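Local structure of lipase (Penicillium expansum, 3G7N) at residues E54-A59 / P122-E127; G47-S52 / T112-L117; E207-G212 / K226-G231; G183-D188 / H241-G246. The protein hydrolyses triacylglycerols and related acylglycerol lipids, including tributyrin, releasing free fatty acids as a secreted alkaline lipase. All coordinates share one frame; numbering follows the deposited sequence.

How the interactions relate
All four contacts reach the large mixed sheet of this alpha/beta hydrolase. Interactions 1 and 2, with centres about 10 Å apart, adjoin at one side of it: neighbouring strands 45-52 and 57-62 are joined by the backbone pair Thr-57 O and Ser-52 N, 2.8 Å apart. Interactions 3 and 4 adjoin in the same way, about 9 Å between centres, where strands 179-185 and 206-210 lie side by side; Tyr-208 O is 2.9 Å from Asn-184 N. Interaction 4 carries Asp-188 and His-241 of the catalytic centre, and interaction 3 lies next to it, the Tyr-209 side chain about 6 Å from that of Asp-188. The centre of interaction 2 is about 27 Å from that of interaction 4, far from the catalytic residues.

Interaction 1. Residues E54-A59 / P122-E127; sequences EKKTIA and PDYTLE
Two neighbouring parallel strands pair here at their N-terminal ends: Thr-57, Ile-58 and Ala-59 run beside Thr-125, Leu-126 and Glu-127 in the central sheet. Ile-58 supplies two of the backbone bonds, giving its N-H to Thr-125 O at 2.7 Å and accepting from Glu-127 N through its own oxygen, while Thr-125 N binds Lys-56 O. On the face carrying Thr-57, Ala-59 and Glu-127, OG1 of Thr-57 donates to OE2 of Glu-127 over 2.8 Å, approaching from above the carboxylate plane, 41° out of it. Arg-13 forms a salt bridge with the same OE2, so this oxygen of the buried acid has two partners, the threonine hydroxyl and the arginine. With chi1 at 66°, the otherwise extended glutamate chain leans toward the other strand, and its CG lies 3.6 Å from CB of Ala-59, where a small residue leaves it room. The connection between the strands contains helix 97-120, which makes this a beta-alpha-beta crossover of the alpha/beta hydrolase fold. Ile-58 and Leu-126 face that helix, both touching Val-114, and meet each other at 3.9 Å between Ile-58 CB and Leu-126 CD2; branched apolar chains suit this buried layer. Where strand 57-62 starts, Lys-56 and Thr-57 both face Ser-52 of strand 45-52 in a G1 beta bulge, with Lys-56 at positive phi. CA of Lys-56 sits 3.6 Å above the centroid of the Tyr-124 ring, a CH-pi contact only 7° off the normal. A water also bridges Lys-56 O and Thr-125 OG1.

Interaction 2. Residues G47-S52 / T112-L117; sequences GFVGYS and TEVKAL
The carbonyl oxygen of Gly-50 has two neighbours: it accepts the backbone N-H of Ala-59 on strand 57-62, and methyl CD1 of Leu-117 packs 3.7 Å from it. This is strand-to-helix packing in the alpha/beta hydrolase fold, with helix 97-120 laid over the sheet near strand 45-52. The short segments run almost parallel, at 9°, with their axes 8.7 Å apart at closest approach. Val-49 and Leu-117 carry most of the packing. In Val-49, chi1 of -176° swings CG1 opposite the backbone N and out toward the helix, where it meets three residues, CG of Glu-113 at 3.6 Å, CD1 of Leu-117 at 3.8 Å and, a little farther, CG2 of Val-114. A beta-branched residue suits the strand and offers a compact methyl to the helix. Leu-117 uses both branches: while CD1 serves Val-49 and Gly-50, CD2 meets CD2 of Tyr-51 at 4.1 Å, the two side chains crossing at about a right angle. Tyr-51 also stacks on the ring of Tyr-121. Glu-113 lends only its aliphatic part to the interface, sliding past Val-49 in the opposite direction. A bend at chi2, 66°, turns its carboxylate aside, and OE2 is hydrogen-bonded to O4 of a di(hydroxyethyl)ether, probably from the crystallisation liquor.

Interaction 3. Residues E207-G212 / K226-G231; sequences EYYSSG and KSCSAG. With SO4 (sulfate ion), chain D.
One face of the Tyr-209 ring is covered by the backbone of Cys-228, whose CA lies 3.7 Å from the ring centroid and just 7° off the normal, a CH-pi contact; Ser-229 N and Ser-227 O approach the same ring obliquely. The contact fastens a loop that follows strand 218-219 onto strand 206-210 of the alpha/beta hydrolase sheet. A disulfide ties Cys-228 of that loop covalently to Cys-220, just after strand 218-219. The Cys-228 sulfur also reaches the tyrosine, SG lying 3.8 Å from CB of Tyr-209. Beside the ring, Glu-207 stretches out, extended beyond CG, and its buried OE2 is held by OG of Ser-229, which donates over 2.7 Å on the syn side, 25° out of the carboxylate plane. A weak bond from Ser-229 N and another bond from Asn-184 ND2 also end on this oxygen, so an acid fits a site lined with donors. Ser-229 opens a short 3-10 turn. The other carboxylate oxygen of Glu-207, OE1, lies 2.8 Å from a water that accepts from Ala-230 N. Exposed Ser-227 has OG 3.1 Å from O1 of a sulfate ion, probably from the crystallisation liquor; Tyr-209 OH is hydrogen-bonded to ND2 of Asn-232.

Interaction 4. Residues G183-D188 / H241-G246; sequences GNNVLD and HIASFG
The backbones draw close at two points, Asn-185 to Ser-244 (CA to CA 5.4 Å) and Asp-188 to His-241 (CA to CA 4.7 Å), with a type II turn from Asn-185 to Asp-188 between them on the first segment. Within strand 179-185, Gly-183 brings its backbone against the edge of the Phe-245 ring, its carbonyl carbon 3.4 Å from CE2; without a side chain it lets the ring in. Water joins the segments next to this: OD1 of Asn-185 accepts from one molecule, which receives Gly-246 N, and lies within bonding distance of a second, which accepts from Phe-245 N, sits near Asn-184 O and lies over the Phe-245 ring face. The amide suits this spot because its other end, ND2, is hydrogen-bonded to Gly-240 O. At the end of the turn, Asp-188 holds CG anti to its backbone N (chi1 180°) and presents OD2 to ND1 of His-241 at 2.8 Å. The bond is nearly straight, 173°, and lies in the imidazole plane, although the carboxylate is turned 59° from the ring. Val-190 N binds OD1, and the two bonds together should restrain the carboxylate's rotation. NE2 of the ring is hydrogen-bonded to Ser-132 OG, completing the Ser-His-Asp catalytic triad of a lipase, with Asp-188 and His-241 as its charge-relay pair.

Interaction 1. Residues E54-A59 / P122-E127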
loop_
_atom_site.group_PDB
_atom_site.type_symbol
_atom_site.label_atom_id
_atom_site.label_comp_id
_atom_site.label_asym_id
_atom_site.label_seq_id
_atom_site.Cartn_x
_atom_site.Cartn_y
_atom_site.Cartn_z
ATOM N N GLU A 54 3.191 -20.100 -4.386
ATOM C CA GLU A 54 3.791 -19.757 -5.671
ATOM C C GLU A 54 4.921 -18.758 -5.499
ATOM O O GLU A 54 5.998 -18.918 -6.075
ATOM C CB GLU A 54 2.729 -19.208 -6.624
ATOM C CG GLU A 54 3.274 -18.847 -7.997
ATOM C CD GLU A 54 2.206 -18.311 -8.928
ATOM O OE1 GLU A 54 1.034 -18.731 -8.801
ATOM O OE2 GLU A 54 2.497 -17.327 -9.642
ATOM N N LYS A 55 4.680 -17.688 -4.745
ATOM C CA LYS A 55 5.665 -16.618 -4.603
ATOM C C LYS A 55 6.599 -16.791 -3.405
ATOM O O LYS A 55 7.539 -16.037 -3.231
ATOM C CB LYS A 55 4.960 -15.260 -4.516
ATOM C CG LYS A 55 4.151 -14.893 -5.753
ATOM C CD LYS A 55 5.035 -14.699 -6.992
ATOM C CE LYS A 55 4.272 -13.970 -8.082
ATOM N NZ LYS A 55 5.083 -13.892 -9.327
ATOM N N LYS A 56 6.256 -17.747 -2.541
ATOM C CA LYS A 56 6.923 -17.911 -1.253
ATOM C C LYS A 56 6.902 -16.617 -0.458
ATOM O O LYS A 56 7.915 -16.122 0.031
ATOM C CB LYS A 56 8.355 -18.443 -1.428
ATOM C CG LYS A 56 8.402 -19.845 -2.045
ATOM C CD LYS A 56 9.837 -20.383 -2.072
ATOM C CE LYS A 56 9.879 -21.884 -2.349
ATOM N NZ LYS A 56 9.196 -22.240 -3.623
ATOM N N THR A 57 5.685 -16.088 -0.331
ATOM C CA THR A 57 5.479 -14.869 0.452
ATOM C C THR A 57 4.391 -15.038 1.482
ATOM O O THR A 57 3.498 -15.886 1.353
ATOM C CB THR A 57 5.104 -13.658 -0.407
ATOM O OG1 THR A 57 3.885 -13.947 -1.100
ATOM C CG2 THR A 57 6.230 -13.273 -1.360
ATOM N N ILE A 58 4.499 -14.214 2.514
ATOM C CA ILE A 58 3.430 -13.974 3.472
ATOM C C ILE A 58 2.953 -12.551 3.232
ATOM O O ILE A 58 3.771 -11.628 3.162
ATOM C CB ILE A 58 3.976 -14.128 4.905
ATOM C CG1 ILE A 58 4.358 -15.592 5.132
ATOM C CG2 ILE A 58 2.981 -13.623 5.954
ATOM C CD1 ILE A 58 5.333 -15.813 6.272
ATOM N N ALA A 59 1.646 -12.416 2.969
ATOM C CA ALA A 59 1.073 -11.194 2.386
ATOM C C ALA A 59 0.068 -10.566 3.338
ATOM O O ALA A 59 -0.758 -11.249 3.948
ATOM C CB ALA A 59 0.381 -11.532 1.083
ATOM N N PRO A 122 9.078 -20.570 7.190
ATOM C CA PRO A 122 10.148 -19.726 7.701
ATOM C C PRO A 122 11.094 -19.281 6.598
ATOM O O PRO A 122 11.926 -18.418 6.850
ATOM C CB PRO A 122 10.901 -20.651 8.677
ATOM C CG PRO A 122 10.558 -22.035 8.221
ATOM C CD PRO A 122 9.132 -21.939 7.754
ATOM N N ASP A 123 10.923 -19.819 5.396
ATOM C CA ASP A 123 11.692 -19.384 4.233
ATOM C C ASP A 123 10.971 -18.345 3.364
ATOM O O ASP A 123 11.531 -17.861 2.381
ATOM C CB ASP A 123 12.079 -20.583 3.373
ATOM C CG ASP A 123 10.862 -21.352 2.873
ATOM O OD1 ASP A 123 9.967 -21.713 3.699
ATOM O OD2 ASP A 123 10.842 -21.686 1.669
ATOM N N TYR A 124 9.721 -18.031 3.700
ATOM C CA TYR A 124 8.956 -17.075 2.893
ATOM C C TYR A 124 9.359 -15.641 3.207
ATOM O O TYR A 124 9.821 -15.334 4.290
ATOM C CB TYR A 124 7.461 -17.265 3.149
ATOM C CG TYR A 124 6.844 -18.456 2.436
ATOM C CD1 TYR A 124 7.616 -19.548 2.019
ATOM C CD2 TYR A 124 5.474 -18.537 2.273
ATOM C CE1 TYR A 124 7.011 -20.685 1.501
ATOM C CE2 TYR A 124 4.873 -19.636 1.718
ATOM C CZ TYR A 124 5.648 -20.697 1.297
ATOM O OH TYR A 124 5.049 -21.816 0.747
ATOM N N THR A 125 9.258 -14.771 2.207
ATOM C CA THR A 125 9.496 -13.337 2.418
ATOM C C THR A 125 8.143 -12.636 2.647
ATOM O O THR A 125 7.085 -13.296 2.611
ATOM C CB THR A 125 10.217 -12.724 1.200
ATOM O OG1 THR A 125 9.410 -12.885 0.031
ATOM C CG2 THR A 125 11.585 -13.429 0.983
ATOM N N LEU A 126 8.178 -11.331 2.909
ATOM C CA LEU A 126 6.965 -10.573 3.271
ATOM C C LEU A 126 6.555 -9.649 2.139
ATOM O O LEU A 126 7.394 -9.057 1.443
ATOM C CB LEU A 126 7.210 -9.753 4.537
ATOM C CG LEU A 126 7.695 -10.545 5.751
ATOM C CD1 LEU A 126 7.839 -9.609 6.945
ATOM C CD2 LEU A 126 6.733 -11.691 6.080
ATOM N N GLU A 127 5.249 -9.432 2.031
ATOM C CA GLU A 127 4.743 -8.402 1.140
ATOM C C GLU A 127 3.504 -7.753 1.722
ATOM O O GLU A 127 2.742 -8.372 2.474
ATOM C CB GLU A 127 4.464 -8.962 -0.247
ATOM C CG GLU A 127 3.359 -9.961 -0.324
ATOM C CD GLU A 127 3.122 -10.457 -1.749
ATOM O OE1 GLU A 127 3.273 -9.643 -2.703
ATOM O OE2 GLU A 127 2.675 -11.608 -1.920
HETATM O O HOH W 1 9.906 -15.055 -1.775
#

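Interaction 2. Residues G47-S52 / T112-L117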
loop_
_atom_site.group_PDB
_atom_site.type_symbol
_atom_site.label_atom_id
_atom_site.label_comp_id
_atom_site.label_asym_id
_atom_site.label_seq_id
_atom_site.Cartn_x
_atom_site.Cartn_y
_atom_site.Cartn_z
ATOM N N GLY A 47 -9.053 -6.143 5.557
ATOM C CA GLY A 47 -7.982 -6.675 4.733
ATOM C C GLY A 47 -7.836 -8.155 4.972
ATOM O O GLY A 47 -8.708 -8.775 5.586
ATOM N N PHE A 48 -6.707 -8.697 4.521
ATOM C CA PHE A 48 -6.468 -10.138 4.519
ATOM C C PHE A 48 -5.029 -10.320 4.932
ATOM O O PHE A 48 -4.154 -9.591 4.464
ATOM C CB PHE A 48 -6.504 -10.702 3.077
ATOM C CG PHE A 48 -7.759 -10.455 2.315
ATOM C CD1 PHE A 48 -8.998 -10.654 2.907
ATOM C CD2 PHE A 48 -7.696 -10.315 0.924
ATOM C CE1 PHE A 48 -10.158 -10.607 2.147
ATOM C CE2 PHE A 48 -8.854 -10.291 0.155
ATOM C CZ PHE A 48 -10.086 -10.419 0.776
ATOM N N VAL A 49 -4.755 -11.428 5.600
ATOM C CA VAL A 49 -3.387 -11.934 5.740
ATOM C C VAL A 49 -3.361 -13.359 5.253
ATOM O O VAL A 49 -4.349 -14.090 5.381
ATOM C CB VAL A 49 -2.906 -11.888 7.209
ATOM C CG1 VAL A 49 -1.442 -12.322 7.295
ATOM C CG2 VAL A 49 -3.057 -10.465 7.752
ATOM N N GLY A 50 -2.301 -13.722 4.542
ATOM C CA GLY A 50 -2.171 -15.115 4.117
ATOM C C GLY A 50 -0.817 -15.357 3.493
ATOM O O GLY A 50 0.139 -14.664 3.805
ATOM N N TYR A 51 -0.730 -16.425 2.709
ATOM C CA TYR A 51 0.551 -16.854 2.151
ATOM C C TYR A 51 0.358 -17.288 0.708
ATOM O O TYR A 51 -0.698 -17.781 0.318
ATOM C CB TYR A 51 1.171 -17.996 2.978
ATOM C CG TYR A 51 0.383 -19.262 2.971
ATOM C CD1 TYR A 51 0.633 -20.247 2.023
ATOM C CD2 TYR A 51 -0.654 -19.471 3.871
ATOM C CE1 TYR A 51 -0.119 -21.411 1.984
ATOM C CE2 TYR A 51 -1.443 -20.608 3.816
ATOM C CZ TYR A 51 -1.171 -21.582 2.872
ATOM O OH TYR A 51 -1.953 -22.722 2.812
ATOM N N SER A 52 1.426 -17.116 -0.067
ATOM C CA SER A 52 1.479 -17.586 -1.453
ATOM C C SER A 52 2.567 -18.647 -1.553
ATOM O O SER A 52 3.741 -18.332 -1.498
ATOM C CB SER A 52 1.846 -16.430 -2.367
ATOM O OG SER A 52 2.060 -16.940 -3.692
ATOM N N THR A 112 0.570 -10.432 14.780
ATOM C CA THR A 112 0.416 -11.758 15.380
ATOM C C THR A 112 0.241 -12.847 14.327
ATOM O O THR A 112 0.874 -13.897 14.389
ATOM C CB THR A 112 -0.763 -11.779 16.369
ATOM O OG1 THR A 112 -0.468 -10.893 17.458
ATOM C CG2 THR A 112 -0.976 -13.179 16.943
ATOM N N GLU A 113 -0.573 -12.583 13.314
ATOM C CA GLU A 113 -0.802 -13.577 12.274
ATOM C C GLU A 113 0.429 -13.737 11.396
ATOM O O GLU A 113 0.811 -14.866 11.056
ATOM C CB GLU A 113 -2.026 -13.216 11.427
ATOM C CG GLU A 113 -2.276 -14.183 10.280
ATOM C CD GLU A 113 -2.654 -15.596 10.723
ATOM O OE1 GLU A 113 -2.940 -15.816 11.921
ATOM O OE2 GLU A 113 -2.824 -16.459 9.837
ATOM N N VAL A 114 1.103 -12.648 11.067
ATOM C CA VAL A 114 2.333 -12.765 10.290
ATOM C C VAL A 114 3.378 -13.605 11.050
ATOM O O VAL A 114 4.056 -14.456 10.454
ATOM C CB VAL A 114 2.892 -11.388 9.877
ATOM C CG1 VAL A 114 4.295 -11.520 9.249
ATOM C CG2 VAL A 114 1.922 -10.676 8.929
ATOM N N LYS A 115 3.481 -13.398 12.361
ATOM C CA LYS A 115 4.439 -14.159 13.156
ATOM C C LYS A 115 4.095 -15.642 13.175
ATOM O O LYS A 115 4.976 -16.491 12.996
ATOM C CB LYS A 115 4.503 -13.613 14.576
ATOM C CG LYS A 115 5.649 -14.176 15.401
ATOM C CD LYS A 115 5.571 -13.676 16.837
ATOM C CE LYS A 115 6.813 -14.088 17.624
ATOM N NZ LYS A 115 6.938 -13.359 18.922
ATOM N N ALA A 116 2.808 -15.960 13.222
ATOM C CA ALA A 116 2.389 -17.344 13.143
ATOM C C ALA A 116 2.726 -17.952 11.779
ATOM O O ALA A 116 3.158 -19.109 11.685
ATOM C CB ALA A 116 0.898 -17.458 13.430
ATOM N N LEU A 117 2.536 -17.189 10.707
ATOM C CA LEU A 117 2.828 -17.698 9.377
ATOM C C LEU A 117 4.326 -17.865 9.153
ATOM O O LEU A 117 4.755 -18.807 8.486
ATOM C CB LEU A 117 2.188 -16.817 8.303
ATOM C CG LEU A 117 0.669 -16.940 8.209
ATOM C CD1 LEU A 117 0.100 -15.812 7.346
ATOM C CD2 LEU A 117 0.288 -18.286 7.637
#

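Interaction 3. Residues E207-G212 / K226-G231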
loop_
_atom_site.group_PDB
_atom_site.type_symbol
_atom_site.label_atom_id
_atom_site.label_comp_id
_atom_site.label_asym_id
_atom_site.label_seq_id
_atom_site.Cartn_x
_atom_site.Cartn_y
_atom_site.Cartn_z
ATOM N N GLU A 207 8.321 5.564 -6.993
ATOM C CA GLU A 207 7.065 5.686 -7.705
ATOM C C GLU A 207 7.168 5.045 -9.066
ATOM O O GLU A 207 8.173 5.218 -9.761
ATOM C CB GLU A 207 6.637 7.157 -7.844
ATOM C CG GLU A 207 5.209 7.297 -8.415
ATOM C CD GLU A 207 4.715 8.726 -8.619
ATOM O OE1 GLU A 207 5.461 9.691 -8.356
ATOM O OE2 GLU A 207 3.564 8.862 -9.073
ATOM N N TYR A 208 6.139 4.301 -9.447
ATOM C CA TYR A 208 5.973 3.791 -10.802
ATOM C C TYR A 208 4.644 4.316 -11.319
ATOM O O TYR A 208 3.760 4.661 -10.529
ATOM C CB TYR A 208 5.921 2.259 -10.815
ATOM C CG TYR A 208 7.216 1.584 -10.399
ATOM C CD1 TYR A 208 8.183 1.252 -11.348
ATOM C CD2 TYR A 208 7.522 1.388 -9.053
ATOM C CE1 TYR A 208 9.422 0.731 -10.967
ATOM C CE2 TYR A 208 8.724 0.798 -8.660
ATOM C CZ TYR A 208 9.696 0.542 -9.623
ATOM O OH TYR A 208 10.913 0.009 -9.240
ATOM N N TYR A 209 4.492 4.385 -12.639
ATOM C CA TYR A 209 3.355 5.075 -13.218
ATOM C C TYR A 209 3.015 4.413 -14.543
ATOM O O TYR A 209 3.917 3.975 -15.266
ATOM C CB TYR A 209 3.718 6.551 -13.413
ATOM C CG TYR A 209 2.549 7.468 -13.673
ATOM C CD1 TYR A 209 1.742 7.921 -12.635
ATOM C CD2 TYR A 209 2.361 8.018 -14.925
ATOM C CE1 TYR A 209 0.720 8.802 -12.854
ATOM C CE2 TYR A 209 1.397 9.017 -15.133
ATOM C CZ TYR A 209 0.576 9.384 -14.074
ATOM O OH TYR A 209 -0.386 10.361 -14.254
ATOM N N SER A 210 1.739 4.282 -14.861
ATOM C CA SER A 210 1.366 3.723 -16.155
ATOM C C SER A 210 0.034 4.274 -16.591
ATOM O O SER A 210 -0.701 4.869 -15.787
ATOM C CB SER A 210 1.333 2.180 -16.133
ATOM O OG SER A 210 0.055 1.687 -15.750
ATOM N N SER A 211 -0.319 3.978 -17.839
ATOM C CA SER A 211 -1.674 4.180 -18.319
ATOM C C SER A 211 -2.359 2.841 -18.559
ATOM O O SER A 211 -3.361 2.773 -19.278
ATOM C CB SER A 211 -1.679 5.023 -19.604
ATOM O OG SER A 211 -0.893 4.419 -20.611
ATOM N N GLY A 212 -1.917 1.804 -17.848
ATOM C CA GLY A 212 -2.667 0.553 -17.799
ATOM C C GLY A 212 -2.028 -0.576 -18.586
ATOM O O GLY A 212 -2.565 -1.672 -18.652
ATOM N N LYS A 226 7.563 15.052 -12.447
ATOM C CA LYS A 226 6.471 15.704 -13.172
ATOM C C LYS A 226 6.003 14.907 -14.385
ATOM O O LYS A 226 4.944 15.184 -14.952
ATOM C CB LYS A 226 6.845 17.144 -13.559
ATOM C CG LYS A 226 7.110 18.057 -12.364
ATOM C CD LYS A 226 5.962 18.047 -11.349
ATOM C CE LYS A 226 6.287 18.892 -10.104
ATOM N NZ LYS A 226 7.098 18.170 -9.059
ATOM N N SER A 227 6.708 13.825 -14.698
ATOM C CA SER A 227 6.222 12.870 -15.685
ATOM C C SER A 227 5.294 11.821 -15.095
ATOM O O SER A 227 4.705 11.027 -15.821
ATOM C CB SER A 227 7.383 12.182 -16.392
ATOM O OG SER A 227 8.098 13.129 -17.172
ATOM N N CYS A 228 5.145 11.835 -13.775
ATOM C CA CYS A 228 4.286 10.854 -13.116
ATOM C C CYS A 228 3.143 11.621 -12.438
ATOM O O CYS A 228 2.614 12.578 -13.017
ATOM C CB CYS A 228 5.100 9.985 -12.152
ATOM S SG CYS A 228 6.463 9.119 -12.990
ATOM N N SER A 229 2.675 11.159 -11.283
ATOM C CA SER A 229 1.470 11.749 -10.683
ATOM C C SER A 229 1.595 13.280 -10.523
ATOM O O SER A 229 0.626 14.015 -10.765
ATOM C CB SER A 229 1.120 11.075 -9.344
ATOM O OG SER A 229 2.222 11.059 -8.441
ATOM N N ALA A 230 2.728 13.754 -10.005
ATOM C CA ALA A 230 2.841 15.160 -9.615
ATOM C C ALA A 230 2.550 16.100 -10.772
ATOM O O ALA A 230 2.158 17.242 -10.545
ATOM C CB ALA A 230 4.227 15.444 -9.050
ATOM N N GLY A 231 2.807 15.649 -11.995
ATOM C CA GLY A 231 2.645 16.507 -13.167
ATOM C C GLY A 231 1.343 16.320 -13.913
ATOM O O GLY A 231 1.168 16.889 -14.985
HETATM S S SO4 D . 5.840 13.617 -19.889
HETATM O O1 SO4 D . 6.961 12.673 -19.968
HETATM O O2 SO4 D . 6.300 14.865 -19.281
HETATM O O3 SO4 D . 5.325 13.891 -21.229
HETATM O O4 SO4 D . 4.776 13.052 -19.058
HETATM O O HOH W 2 5.047 12.346 -9.206
#

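Interaction 4. Residues G183-D188 / H241-G246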
loop_
_atom_site.group_PDB
_atom_site.type_symbol
_atom_site.label_atom_id
_atom_site.label_comp_id
_atom_site.label_asym_id
_atom_site.label_seq_id
_atom_site.Cartn_x
_atom_site.Cartn_y
_atom_site.Cartn_z
ATOM N N GLY A 183 2.716 2.603 -6.719
ATOM C CA GLY A 183 2.298 2.383 -8.101
ATOM C C GLY A 183 1.065 3.206 -8.415
ATOM O O GLY A 183 0.004 2.977 -7.820
ATOM N N ASN A 184 1.205 4.163 -9.344
ATOM C CA ASN A 184 0.152 5.150 -9.616
ATOM C C ASN A 184 -0.360 5.110 -11.046
ATOM O O ASN A 184 0.241 4.477 -11.936
ATOM C CB ASN A 184 0.654 6.543 -9.233
ATOM C CG ASN A 184 0.795 6.683 -7.752
ATOM O OD1 ASN A 184 0.095 5.996 -6.997
ATOM N ND2 ASN A 184 1.698 7.543 -7.303
ATOM N N ASN A 185 -1.517 5.729 -11.240
ATOM C CA ASN A 185 -2.229 5.649 -12.503
ATOM C C ASN A 185 -2.467 7.030 -13.114
ATOM O O ASN A 185 -2.677 8.028 -12.404
ATOM C CB ASN A 185 -3.561 4.935 -12.288
ATOM C CG ASN A 185 -4.177 4.449 -13.586
ATOM O OD1 ASN A 185 -3.515 3.754 -14.353
ATOM N ND2 ASN A 185 -5.465 4.722 -13.791
ATOM N N VAL A 186 -2.549 7.046 -14.442
ATOM C CA VAL A 186 -2.956 8.239 -15.161
ATOM C C VAL A 186 -4.315 8.723 -14.704
ATOM O O VAL A 186 -5.146 7.962 -14.223
ATOM C CB VAL A 186 -2.984 8.012 -16.675
ATOM C CG1 VAL A 186 -1.570 7.823 -17.215
ATOM C CG2 VAL A 186 -3.924 6.881 -17.047
ATOM N N LEU A 187 -4.502 10.046 -14.779
ATOM C CA LEU A 187 -5.808 10.649 -14.537
ATOM C C LEU A 187 -6.279 10.499 -13.102
ATOM O O LEU A 187 -7.472 10.572 -12.827
ATOM C CB LEU A 187 -6.869 10.128 -15.522
ATOM C CG LEU A 187 -6.694 10.584 -16.971
ATOM C CD1 LEU A 187 -7.625 9.788 -17.868
ATOM C CD2 LEU A 187 -6.966 12.086 -17.086
ATOM N N ASP A 188 -5.329 10.299 -12.190
ATOM C CA ASP A 188 -5.647 10.137 -10.781
ATOM C C ASP A 188 -4.917 11.195 -9.959
ATOM O O ASP A 188 -3.683 11.226 -9.907
ATOM C CB ASP A 188 -5.265 8.740 -10.283
ATOM C CG ASP A 188 -5.582 8.544 -8.813
ATOM O OD1 ASP A 188 -6.317 9.378 -8.231
ATOM O OD2 ASP A 188 -5.184 7.484 -8.259
ATOM N N HIS A 241 -8.629 7.191 -10.618
ATOM C CA HIS A 241 -8.376 6.649 -9.293
ATOM C C HIS A 241 -8.816 5.202 -9.180
ATOM O O HIS A 241 -8.322 4.473 -8.311
ATOM C CB HIS A 241 -9.037 7.489 -8.196
ATOM C CG HIS A 241 -8.630 7.086 -6.813
ATOM N ND1 HIS A 241 -7.306 6.989 -6.426
ATOM C CD2 HIS A 241 -9.358 6.694 -5.740
ATOM C CE1 HIS A 241 -7.249 6.600 -5.161
ATOM N NE2 HIS A 241 -8.475 6.428 -4.713
ATOM N N ILE A 242 -9.856 4.812 -9.911
ATOM C CA ILE A 242 -10.458 3.485 -9.768
ATOM C C ILE A 242 -9.596 2.367 -10.376
ATOM O O ILE A 242 -9.899 1.175 -10.203
ATOM C CB ILE A 242 -11.898 3.454 -10.395
ATOM C CG1 ILE A 242 -12.717 2.271 -9.878
ATOM C CG2 ILE A 242 -11.844 3.435 -11.906
ATOM C CD1 ILE A 242 -14.205 2.525 -9.901
ATOM N N ALA A 243 -8.568 2.732 -11.131
ATOM C CA ALA A 243 -7.772 1.718 -11.829
ATOM C C ALA A 243 -6.313 1.824 -11.436
ATOM O O ALA A 243 -5.805 2.900 -11.139
ATOM C CB ALA A 243 -7.931 1.861 -13.352
ATOM N N SER A 244 -5.619 0.695 -11.533
ATOM C CA SER A 244 -4.168 0.687 -11.362
ATOM C C SER A 244 -3.560 -0.435 -12.192
ATOM O O SER A 244 -4.055 -1.552 -12.175
ATOM C CB SER A 244 -3.826 0.458 -9.889
ATOM O OG SER A 244 -2.521 0.948 -9.613
ATOM N N PHE A 245 -2.546 -0.097 -12.990
ATOM C CA PHE A 245 -1.831 -1.097 -13.801
ATOM C C PHE A 245 -2.772 -2.038 -14.526
ATOM O O PHE A 245 -2.550 -3.249 -14.569
ATOM C CB PHE A 245 -0.763 -1.817 -12.980
ATOM C CG PHE A 245 0.276 -0.893 -12.453
ATOM C CD1 PHE A 245 1.323 -0.464 -13.265
ATOM C CD2 PHE A 245 0.033 -0.221 -11.266
ATOM C CE1 PHE A 245 2.133 0.615 -12.867
ATOM C CE2 PHE A 245 0.821 0.820 -10.870
ATOM C CZ PHE A 245 1.833 1.289 -11.688
ATOM N N GLY A 246 -3.791 -1.464 -15.145
ATOM C CA GLY A 246 -4.645 -2.213 -16.054
ATOM C C GLY A 246 -5.818 -2.900 -15.370
ATOM O O GLY A 246 -6.616 -3.562 -16.024
HETATM O O HOH W 3 -1.247 2.428 -13.429
HETATM O O HOH W 4 -4.587 1.293 -15.187
#